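Long-range contact in natterin-like protein (Lethenteron camtschaticum, PDB 5ZU4), which probably acts as an aerolysin-like pore-forming protein that recognises glycans on its target through a jacalin-like lectin domain: residues K65-E70 with R98-F103. Residues are numbered along the deposited sequence; the frame is centred on the assembly and turned at random.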
loop_
_atom_site.group_PDB
_atom_site.type_symbol
_atom_site.label_atom_id
_atom_site.label_comp_id
_atom_site.label_asym_id
_atom_site.label_seq_id
_atom_site.Cartn_x
_atom_site.Cartn_y
_atom_site.Cartn_z
ATOM N N LYS B 65 -0.028 -10.130 38.898
ATOM C CA LYS B 65 0.510 -10.720 37.682
ATOM C C LYS B 65 -0.146 -9.991 36.480
ATOM O O LYS B 65 -1.359 -9.756 36.470
ATOM C CB LYS B 65 0.214 -12.227 37.701
ATOM C CG LYS B 65 1.357 -13.126 37.244
ATOM C CD LYS B 65 0.861 -14.544 36.923
ATOM C CE LYS B 65 1.880 -15.350 36.117
ATOM N NZ LYS B 65 1.232 -16.097 34.995
ATOM N N GLU B 66 0.654 -9.614 35.485
ATOM C CA GLU B 66 0.198 -8.780 34.361
ATOM C C GLU B 66 0.246 -9.515 33.034
ATOM O O GLU B 66 0.982 -10.486 32.885
ATOM C CB GLU B 66 1.096 -7.556 34.192
ATOM C CG GLU B 66 1.086 -6.553 35.328
ATOM C CD GLU B 66 1.765 -5.259 34.929
ATOM O OE1 GLU B 66 2.663 -5.312 34.056
ATOM O OE2 GLU B 66 1.388 -4.189 35.466
ATOM N N PHE B 67 -0.516 -9.005 32.063
ATOM C CA PHE B 67 -0.392 -9.422 30.668
ATOM C C PHE B 67 -0.742 -8.245 29.763
ATOM O O PHE B 67 -1.837 -7.723 29.857
ATOM C CB PHE B 67 -1.320 -10.606 30.360
ATOM C CG PHE B 67 -1.072 -11.226 29.008
ATOM C CD1 PHE B 67 -1.661 -10.688 27.855
ATOM C CD2 PHE B 67 -0.231 -12.340 28.882
ATOM C CE1 PHE B 67 -1.413 -11.257 26.606
ATOM C CE2 PHE B 67 0.026 -12.907 27.638
ATOM C CZ PHE B 67 -0.564 -12.364 26.493
ATOM N N GLU B 68 0.188 -7.841 28.894
ATOM C CA GLU B 68 -0.061 -6.818 27.888
ATOM C C GLU B 68 -0.186 -7.483 26.517
ATOM O O GLU B 68 0.703 -8.251 26.093
ATOM C CB GLU B 68 1.055 -5.771 27.872
ATOM C CG GLU B 68 0.895 -4.665 26.812
ATOM C CD GLU B 68 1.496 -3.317 27.228
ATOM O OE1 GLU B 68 2.549 -3.287 27.907
ATOM O OE2 GLU B 68 0.905 -2.274 26.880
ATOM N N PHE B 69 -1.289 -7.179 25.828
ATOM C CA PHE B 69 -1.531 -7.687 24.458
ATOM C C PHE B 69 -0.645 -6.986 23.435
ATOM O O PHE B 69 -0.447 -5.768 23.494
ATOM C CB PHE B 69 -3.007 -7.528 24.056
ATOM C CG PHE B 69 -3.935 -8.475 24.784
ATOM C CD1 PHE B 69 -4.433 -8.156 26.046
ATOM C CD2 PHE B 69 -4.308 -9.690 24.206
ATOM C CE1 PHE B 69 -5.286 -9.022 26.696
ATOM C CE2 PHE B 69 -5.155 -10.557 24.865
ATOM C CZ PHE B 69 -5.635 -10.227 26.102
ATOM N N GLU B 70 -0.106 -7.760 22.503
ATOM C CA GLU B 70 0.513 -7.162 21.334
ATOM C C GLU B 70 -0.572 -6.611 20.388
ATOM O O GLU B 70 -1.746 -7.021 20.439
ATOM C CB GLU B 70 1.411 -8.176 20.613
ATOM C CG GLU B 70 2.641 -8.603 21.411
ATOM C CD GLU B 70 3.426 -9.729 20.744
ATOM O OE1 GLU B 70 2.832 -10.766 20.411
ATOM O OE2 GLU B 70 4.651 -9.586 20.551
ATOM N N ARG B 98 -1.755 -15.770 19.464
ATOM C CA ARG B 98 -0.332 -16.101 19.323
ATOM C C ARG B 98 0.111 -17.170 20.328
ATOM O O ARG B 98 1.300 -17.281 20.601
ATOM C CB ARG B 98 0.543 -14.850 19.536
ATOM C CG ARG B 98 0.061 -13.569 18.863
ATOM C CD ARG B 98 0.694 -13.301 17.508
ATOM N NE ARG B 98 0.157 -12.085 16.863
ATOM C CZ ARG B 98 0.527 -10.823 17.120
ATOM N NH1 ARG B 98 -0.040 -9.822 16.447
ATOM N NH2 ARG B 98 1.447 -10.537 18.045
ATOM N N SER B 99 -0.833 -17.939 20.882
ATOM C CA SER B 99 -0.528 -19.009 21.835
ATOM C C SER B 99 0.162 -18.582 23.143
ATOM O O SER B 99 0.711 -19.420 23.839
ATOM C CB SER B 99 0.289 -20.104 21.140
ATOM O OG SER B 99 -0.428 -20.617 20.037
ATOM N N ARG B 100 0.117 -17.291 23.479
ATOM C CA ARG B 100 0.629 -16.803 24.756
ATOM C C ARG B 100 -0.448 -17.042 25.805
ATOM O O ARG B 100 -1.640 -16.969 25.505
ATOM C CB ARG B 100 1.005 -15.319 24.703
ATOM C CG ARG B 100 2.196 -14.986 23.798
ATOM C CD ARG B 100 2.917 -13.708 24.233
ATOM N NE ARG B 100 2.022 -12.545 24.306
ATOM C CZ ARG B 100 2.318 -11.370 24.873
ATOM N NH1 ARG B 100 3.499 -11.158 25.450
ATOM N NH2 ARG B 100 1.425 -10.377 24.858
ATOM N N GLU B 101 -0.018 -17.328 27.031
ATOM C CA GLU B 101 -0.906 -17.826 28.071
ATOM C C GLU B 101 -0.857 -16.900 29.297
ATOM O O GLU B 101 0.184 -16.294 29.612
ATOM C CB GLU B 101 -0.518 -19.266 28.409
ATOM C CG GLU B 101 -1.627 -20.079 29.067
ATOM C CD GLU B 101 -1.315 -21.583 29.186
ATOM O OE1 GLU B 101 -0.919 -22.239 28.170
ATOM O OE2 GLU B 101 -1.492 -22.113 30.315
ATOM N N PHE B 102 -2.004 -16.746 29.956
ATOM C CA PHE B 102 -2.083 -15.945 31.185
ATOM C C PHE B 102 -3.005 -16.647 32.142
ATOM O O PHE B 102 -4.116 -16.979 31.755
ATOM C CB PHE B 102 -2.618 -14.543 30.924
ATOM C CG PHE B 102 -2.801 -13.741 32.178
ATOM C CD1 PHE B 102 -1.699 -13.203 32.839
ATOM C CD2 PHE B 102 -4.062 -13.572 32.740
ATOM C CE1 PHE B 102 -1.864 -12.470 34.009
ATOM C CE2 PHE B 102 -4.231 -12.864 33.914
ATOM C CZ PHE B 102 -3.131 -12.309 34.550
ATOM N N PHE B 103 -2.556 -16.848 33.384
ATOM C CA PHE B 103 -3.294 -17.661 34.360
ATOM C C PHE B 103 -3.089 -17.063 35.741
ATOM O O PHE B 103 -1.956 -16.885 36.164
ATOM C CB PHE B 103 -2.818 -19.123 34.274
ATOM C CG PHE B 103 -3.652 -20.128 35.054
ATOM C CD1 PHE B 103 -5.029 -19.964 35.264
ATOM C CD2 PHE B 103 -3.043 -21.290 35.547
ATOM C CE1 PHE B 103 -5.758 -20.912 35.969
ATOM C CE2 PHE B 103 -3.770 -22.242 36.252
ATOM C CZ PHE B 103 -5.134 -22.057 36.461
#
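F67 faces F102 where strands 65-68 and 101-103 run nearly antiparallel, at 150° and 8.0 Å between axes, a separation wider than that of paired strands within one sheet; side chains therefore fill the gap. The two phenylalanines overlap flank to flank, each CB lying against the other's ring: F67 CB is 3.6 Å from CD1 of F102. CG of each is anti to its backbone N, which carries the ring across the gap, and F102 reaches in far enough for its ring edge to meet K65 O, 3.7 Å from CZ. R100 closes the next part of the gap. Its NH2 donates to E68 O at 2.6 Å, an acceptor near the guanidinium plane, although the N-H...O angle of 134° shows a bent bond. F67 CZ lies over one guanidinium face, 3.3 Å from NH2, with the ring and guanidinium planes 54° apart, so not a parallel stack; E70 CG lies over the opposite face. A salt bridge from R98 NH2 to E70 OE1 (2.8 Å) joins the segments at one end; the hydrogen bond within it is weak. At the other end, K65 NZ makes a weak 3.5 Å bond to F103 O. R100 NH2 also forms a salt bridge with E73, which accepts from E70 N. Strand 65-68 is an edge strand of one four-stranded antiparallel sheet, beside strand 30-37, and 101-105 of another, beside 89-96. The contact joins these edges of the jacalin-like domain, consistent with the family's beta-prism fold, and F94 of strand 89-96 meets the rings of F67, F69 and F102.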